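Local coordinates for ActII protein (Streptomyces coelicolor, PDB 2OPT) that binds actinorhodin and its biosynthetic precursor (S)-DNPA and probably acts as a DNA-binding transcriptional repressor of the TetR family, at residues Pro68-Gly73 with Thr117-Arg122; Leu62-Val67 with Arg87-Ala92. One frame throughout, in Å; residues are numbered along the deposited sequence.

Contact 1 (Pro68-Gly73 with Thr117-Arg122); sequences PEPEPG and TMNLLR
L120 carries its CG anti to the backbone N (chi1 -173°), which swings the two methyls off the flank of helix 108-123 and against P68 and P70; N119 takes the same choice (chi1 -158°) and brings its amide up beside the ring of P70. The leucine methyls divide the work. CD1 packs against P70, 4.0 Å from P70 CA and 4.1 Å from P70 CG, whereas CD2 approaches P68, with L120 CD2 4.2 Å from P68 CG. The fork of a leucine suits this place because it lets one methyl meet each proline. The prolines in turn suit the run P68-P70, which is extended, with polyproline-like backbone angles, and presents ring carbons to the helix instead of amide N-H groups.

Across the edge of this apolar patch the N119 amide meets P70 at about a right angle, N119 ND2 being 3.8 Å from P70 CD. E69 starts out away from the helix, but its chain bends back at CG and sets the carboxylate near that amide, the two planes 50° apart. E69 OE2 is 4.0 Å from N119 ND2, and a water spans the gap: it accepts from N119 ND2 at 3.0 Å and gives a weak bond to E69 OE2 at 2.9 Å. The stronger hold on the carboxylate is the salt bridge from E69 OE1 to R116, while N119 OD1 accepts from N184 of the second subunit. With a partner at each end, the amide should have little freedom to flip. Q78 of helix 75-92 bonds to E69 O and E71 N, so the loop is gripped from a second helix too. This is the proline-rich connection between helices 50-61 and 75-92, laid along helix 108-123 of the all-helical TetR-like C-terminal domain.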
loop_
_atom_site.group_PDB
_atom_site.type_symbol
_atom_site.label_atom_id
_atom_site.label_comp_id
_atom_site.label_asym_id
_atom_site.label_seq_id
_atom_site.Cartn_x
_atom_site.Cartn_y
_atom_site.Cartn_z
ATOM N N PRO A 68 -5.250 -5.567 21.936
ATOM C CA PRO A 68 -5.791 -5.620 23.289
ATOM C C PRO A 68 -7.185 -6.185 23.363
ATOM O O PRO A 68 -7.944 -6.202 22.358
ATOM C CB PRO A 68 -5.789 -4.150 23.697
ATOM C CG PRO A 68 -5.973 -3.424 22.395
ATOM C CD PRO A 68 -5.147 -4.180 21.430
ATOM N N GLU A 69 -7.522 -6.706 24.541
ATOM C CA GLU A 69 -8.910 -7.080 24.818
ATOM C C GLU A 69 -9.729 -5.791 24.867
ATOM O O GLU A 69 -9.248 -4.797 25.428
ATOM C CB GLU A 69 -8.949 -7.801 26.161
ATOM C CG GLU A 69 -10.141 -8.766 26.301
ATOM C CD GLU A 69 -10.141 -9.908 25.237
ATOM O OE1 GLU A 69 -9.061 -10.420 24.867
ATOM O OE2 GLU A 69 -11.231 -10.323 24.806
ATOM N N PRO A 70 -10.925 -5.767 24.267
ATOM C CA PRO A 70 -11.661 -4.480 24.248
ATOM C C PRO A 70 -11.932 -3.850 25.636
ATOM O O PRO A 70 -12.361 -4.541 26.544
ATOM C CB PRO A 70 -12.976 -4.865 23.552
ATOM C CG PRO A 70 -12.579 -6.006 22.675
ATOM C CD PRO A 70 -11.647 -6.800 23.491
ATOM N N GLU A 71 -11.635 -2.557 25.772
ATOM C CA GLU A 71 -11.966 -1.751 26.939
ATOM C C GLU A 71 -12.988 -0.669 26.585
ATOM O O GLU A 71 -12.644 0.292 25.878
ATOM C CB GLU A 71 -10.720 -1.064 27.495
ATOM C CG GLU A 71 -9.980 -1.862 28.496
ATOM C CD GLU A 71 -8.582 -1.320 28.693
ATOM O OE1 GLU A 71 -8.408 -0.067 28.589
ATOM O OE2 GLU A 71 -7.666 -2.149 28.930
ATOM N N PRO A 72 -14.239 -0.804 27.099
ATOM C CA PRO A 72 -15.314 0.173 26.864
ATOM C C PRO A 72 -14.847 1.614 27.093
ATOM O O PRO A 72 -14.180 1.936 28.101
ATOM C CB PRO A 72 -16.372 -0.244 27.874
ATOM C CG PRO A 72 -16.196 -1.739 27.983
ATOM C CD PRO A 72 -14.697 -1.924 27.953
ATOM N N GLY A 73 -15.149 2.469 26.123
ATOM C CA GLY A 73 -14.733 3.849 26.224
ATOM C C GLY A 73 -13.333 4.194 25.797
ATOM O O GLY A 73 -12.988 5.373 25.793
ATOM N N THR A 117 -8.421 -8.692 16.370
ATOM C CA THR A 117 -8.626 -7.437 15.656
ATOM C C THR A 117 -10.108 -7.237 15.346
ATOM O O THR A 117 -10.706 -6.198 15.658
ATOM C CB THR A 117 -7.821 -7.423 14.327
ATOM O OG1 THR A 117 -6.409 -7.424 14.610
ATOM C CG2 THR A 117 -8.147 -6.159 13.476
ATOM N N MET A 118 -10.724 -8.227 14.742
ATOM C CA MET A 118 -12.112 -8.089 14.419
ATOM C C MET A 118 -12.962 -7.977 15.675
ATOM O O MET A 118 -13.936 -7.243 15.678
ATOM C CB MET A 118 -12.573 -9.298 13.611
ATOM C CG MET A 118 -11.948 -9.306 12.230
ATOM S SD MET A 118 -12.328 -7.807 11.277
ATOM C CE MET A 118 -10.919 -7.758 10.202
ATOM N N ASN A 119 -12.623 -8.718 16.734
ATOM C CA ASN A 119 -13.324 -8.541 17.981
ATOM C C ASN A 119 -13.289 -7.068 18.377
ATOM O O ASN A 119 -14.333 -6.497 18.742
ATOM C CB ASN A 119 -12.763 -9.449 19.097
ATOM C CG ASN A 119 -13.759 -9.676 20.216
ATOM O OD1 ASN A 119 -14.918 -9.963 19.980
ATOM N ND2 ASN A 119 -13.298 -9.576 21.438
ATOM N N LEU A 120 -12.112 -6.442 18.314
ATOM C CA LEU A 120 -11.977 -5.038 18.762
ATOM C C LEU A 120 -12.789 -4.085 17.880
ATOM O O LEU A 120 -13.471 -3.183 18.372
ATOM C CB LEU A 120 -10.519 -4.593 18.705
ATOM C CG LEU A 120 -10.107 -3.207 19.270
ATOM C CD1 LEU A 120 -10.608 -2.978 20.693
ATOM C CD2 LEU A 120 -8.593 -2.994 19.190
ATOM N N LEU A 121 -12.669 -4.264 16.577
ATOM C CA LEU A 121 -13.374 -3.406 15.603
ATOM C C LEU A 121 -14.887 -3.453 15.771
ATOM O O LEU A 121 -15.536 -2.421 15.915
ATOM C CB LEU A 121 -12.949 -3.730 14.172
ATOM C CG LEU A 121 -11.469 -3.432 13.841
ATOM C CD1 LEU A 121 -11.021 -4.081 12.511
ATOM C CD2 LEU A 121 -11.075 -1.944 13.893
ATOM N N ARG A 122 -15.448 -4.647 15.802
ATOM C CA ARG A 122 -16.869 -4.816 16.103
ATOM C C ARG A 122 -17.330 -4.287 17.456
ATOM O O ARG A 122 -18.450 -3.804 17.595
ATOM C CB ARG A 122 -17.282 -6.282 15.959
ATOM C CG ARG A 122 -17.029 -6.811 14.574
ATOM C CD ARG A 122 -18.243 -7.468 14.024
ATOM N NE ARG A 122 -18.217 -8.861 14.378
ATOM C CZ ARG A 122 -19.245 -9.702 14.345
ATOM N NH1 ARG A 122 -20.457 -9.303 13.942
ATOM N NH2 ARG A 122 -19.031 -10.959 14.736
HETATM O O HOH W 1 -10.378 -10.197 21.993
#

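Contact 2 (Leu62-Val67 with Arg87-Ala92); sequences LTEVEV and RRMFLA
The chain at L62-E64 keeps helical backbone angles just past helix 50-61 before straightening at V65, and it comes near helix 75-92 at E64 and M89, whose CA atoms are 6.2 Å apart. No hydrogen bond joins the two segments; they meet through M89, which is deposited in two conformers, one of them described here. In it the first two torsions are both near 180° (chi1 176°, chi2 -158°) and carry the sulfur out to the loop, where it touches two methyls side by side: M89 SD lies 3.6 Å from L62 CD2 and 3.7 Å from V65 CG2. The last bond then turns (chi3 73°) to lay the methyl back. The folded-back M89 CE is 3.9 Å from L62 CD2 and stands 3.6 Å above the plane of the F90 ring, over its centre. An unbranched thioether is well suited here, since it can reach across to the loop and meet aliphatic methyls and a ring face at once.

In TetR-family proteins the helix preceding this loop connects the DNA-binding head to the ligand-binding core, so these residues lie where that connector hands over to helix 75-92 of the core. Nearby, M89 and F90 both touch L96 of helix 96-100, which continues the apolar packing, while L62 also neighbours N109 of helix 108-123.

E64 packs nearer the root of the methionine side chain. Its chain runs extended beyond CG, with E64 CB 4.1 Å from M89 CG. The oxygen E64 OE1 rests 3.8 Å from M89 CG, and A92, small enough to admit the carboxylate, has its CB 4.2 Å from E64 OE1. The second oxygen, OE2, is hydrogen-bonded to H93, immediately after A92 in the chain.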
loop_
_atom_site.group_PDB
_atom_site.type_symbol
_atom_site.label_atom_id
_atom_site.label_comp_id
_atom_site.label_asym_id
_atom_site.label_seq_id
_atom_site.Cartn_x
_atom_site.Cartn_y
_atom_site.Cartn_z
ATOM N N LEU A 62 4.437 -12.292 14.013
ATOM C CA LEU A 62 3.116 -11.763 14.370
ATOM C C LEU A 62 2.750 -12.008 15.811
ATOM O O LEU A 62 1.834 -11.384 16.328
ATOM C CB LEU A 62 2.045 -12.387 13.494
ATOM C CG LEU A 62 2.096 -11.937 12.031
ATOM C CD1 LEU A 62 0.905 -12.543 11.208
ATOM C CD2 LEU A 62 1.996 -10.418 11.990
ATOM N N THR A 63 3.480 -12.920 16.460
ATOM C CA THR A 63 3.400 -13.066 17.878
ATOM C C THR A 63 3.669 -11.741 18.544
ATOM O O THR A 63 3.183 -11.506 19.639
ATOM C CB THR A 63 4.409 -14.132 18.424
ATOM O OG1 THR A 63 3.925 -14.560 19.690
ATOM C CG2 THR A 63 5.815 -13.564 18.639
ATOM N N GLU A 64 4.467 -10.871 17.888
ATOM C CA GLU A 64 4.879 -9.556 18.460
ATOM C C GLU A 64 3.796 -8.494 18.497
ATOM O O GLU A 64 3.932 -7.453 19.146
ATOM C CB GLU A 64 6.065 -9.001 17.653
ATOM C CG GLU A 64 7.290 -9.918 17.613
ATOM C CD GLU A 64 8.539 -9.272 16.970
ATOM O OE1 GLU A 64 8.594 -8.038 16.767
ATOM O OE2 GLU A 64 9.480 -10.024 16.701
ATOM N N VAL A 65 2.730 -8.718 17.749
ATOM C CA VAL A 65 1.683 -7.731 17.618
ATOM C C VAL A 65 0.642 -7.953 18.716
ATOM O O VAL A 65 -0.018 -9.006 18.772
ATOM C CB VAL A 65 0.952 -7.844 16.267
ATOM C CG1 VAL A 65 -0.214 -6.833 16.232
ATOM C CG2 VAL A 65 1.931 -7.645 15.129
ATOM N N GLU A 66 0.461 -6.972 19.581
ATOM C CA GLU A 66 -0.446 -7.205 20.659
ATOM C C GLU A 66 -1.758 -6.425 20.370
ATOM O O GLU A 66 -1.759 -5.211 20.208
ATOM C CB GLU A 66 0.257 -6.915 21.998
ATOM C CG GLU A 66 0.219 -8.118 23.034
ATOM C CD GLU A 66 1.270 -9.219 22.807
ATOM O OE1 GLU A 66 0.926 -10.338 22.353
ATOM O OE2 GLU A 66 2.451 -8.983 23.111
ATOM N N VAL A 67 -2.843 -7.179 20.248
ATOM C CA VAL A 67 -4.164 -6.646 20.028
ATOM C C VAL A 67 -4.852 -6.724 21.383
ATOM O O VAL A 67 -4.957 -7.802 21.972
ATOM C CB VAL A 67 -4.958 -7.481 18.981
ATOM C CG1 VAL A 67 -6.256 -6.792 18.687
ATOM C CG2 VAL A 67 -4.128 -7.636 17.698
ATOM N N ARG A 87 3.304 -1.730 13.522
ATOM C CA ARG A 87 4.354 -0.909 12.961
ATOM C C ARG A 87 5.673 -1.225 13.615
ATOM O O ARG A 87 6.700 -1.296 12.963
ATOM C CB ARG A 87 4.004 0.592 13.131
ATOM C CG ARG A 87 5.109 1.540 12.655
ATOM C CD ARG A 87 4.890 3.018 13.109
ATOM N NE ARG A 87 5.798 3.971 12.432
ATOM C CZ ARG A 87 6.224 5.087 12.988
ATOM N NH1 ARG A 87 5.849 5.414 14.219
ATOM N NH2 ARG A 87 7.038 5.866 12.324
ATOM N N ARG A 88 5.638 -1.406 14.932
ATOM C CA ARG A 88 6.814 -1.719 15.748
ATOM C C ARG A 88 7.486 -2.978 15.205
ATOM O O ARG A 88 8.702 -3.044 15.037
ATOM C CB ARG A 88 6.317 -1.936 17.175
ATOM C CG ARG A 88 7.361 -2.102 18.289
ATOM C CD ARG A 88 6.643 -1.988 19.612
ATOM N NE ARG A 88 6.113 -0.649 19.772
ATOM C CZ ARG A 88 4.875 -0.356 20.153
ATOM N NH1 ARG A 88 4.513 0.925 20.235
ATOM N NH2 ARG A 88 4.037 -1.325 20.514
ATOM N N MET A 89 6.652 -3.982 14.913
ATOM C CA MET A 89 7.111 -5.304 14.476
ATOM C C MET A 89 7.867 -5.192 13.165
ATOM O O MET A 89 8.949 -5.679 13.045
ATOM C CB MET A 89 5.904 -6.251 14.321
ATOM C CG MET A 89 6.262 -7.633 13.765
ATOM S SD MET A 89 4.840 -8.442 13.015
ATOM C CE MET A 89 4.611 -7.539 11.482
ATOM N N PHE A 90 7.255 -4.544 12.167
ATOM C CA PHE A 90 7.916 -4.240 10.876
ATOM C C PHE A 90 9.250 -3.500 11.050
ATOM O O PHE A 90 10.242 -3.862 10.438
ATOM C CB PHE A 90 6.990 -3.411 10.015
ATOM C CG PHE A 90 5.860 -4.229 9.391
ATOM C CD1 PHE A 90 6.137 -5.405 8.717
ATOM C CD2 PHE A 90 4.538 -3.821 9.503
ATOM C CE1 PHE A 90 5.080 -6.165 8.126
ATOM C CE2 PHE A 90 3.500 -4.576 8.931
ATOM C CZ PHE A 90 3.785 -5.735 8.263
ATOM N N LEU A 91 9.274 -2.510 11.923
ATOM C CA LEU A 91 10.490 -1.716 12.185
ATOM C C LEU A 91 11.589 -2.544 12.826
ATOM O O LEU A 91 12.789 -2.220 12.698
ATOM C CB LEU A 91 10.190 -0.456 13.020
ATOM C CG LEU A 91 9.329 0.613 12.310
ATOM C CD1 LEU A 91 9.202 1.883 13.112
ATOM C CD2 LEU A 91 9.845 0.933 10.939
ATOM N N ALA A 92 11.196 -3.617 13.499
ATOM C CA ALA A 92 12.128 -4.521 14.155
ATOM C C ALA A 92 12.757 -5.503 13.144
ATOM O O ALA A 92 13.840 -6.021 13.378
ATOM C CB ALA A 92 11.400 -5.281 15.242
#

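The two contacts lie 18 Å apart, centre to centre, and divide a single connection between helices 50-61 and 75-92: residues 62-67 belong to contact 2 and residues 68-73 follow directly in contact 1. Their partners come in the same order, 87-92 on helix 75-92 and then 117-122 on helix 108-123, so the contacts interleave along the chain. They also touch, V67 CG1 lying 3.7 Å from T117 N. R116 ties them further, binding V67 O and the carboxylate of E69. The connection is thus held at its start against helix 75-92 and about midway, at P68-P70, against helix 108-123, and contact 1 also reaches the second subunit.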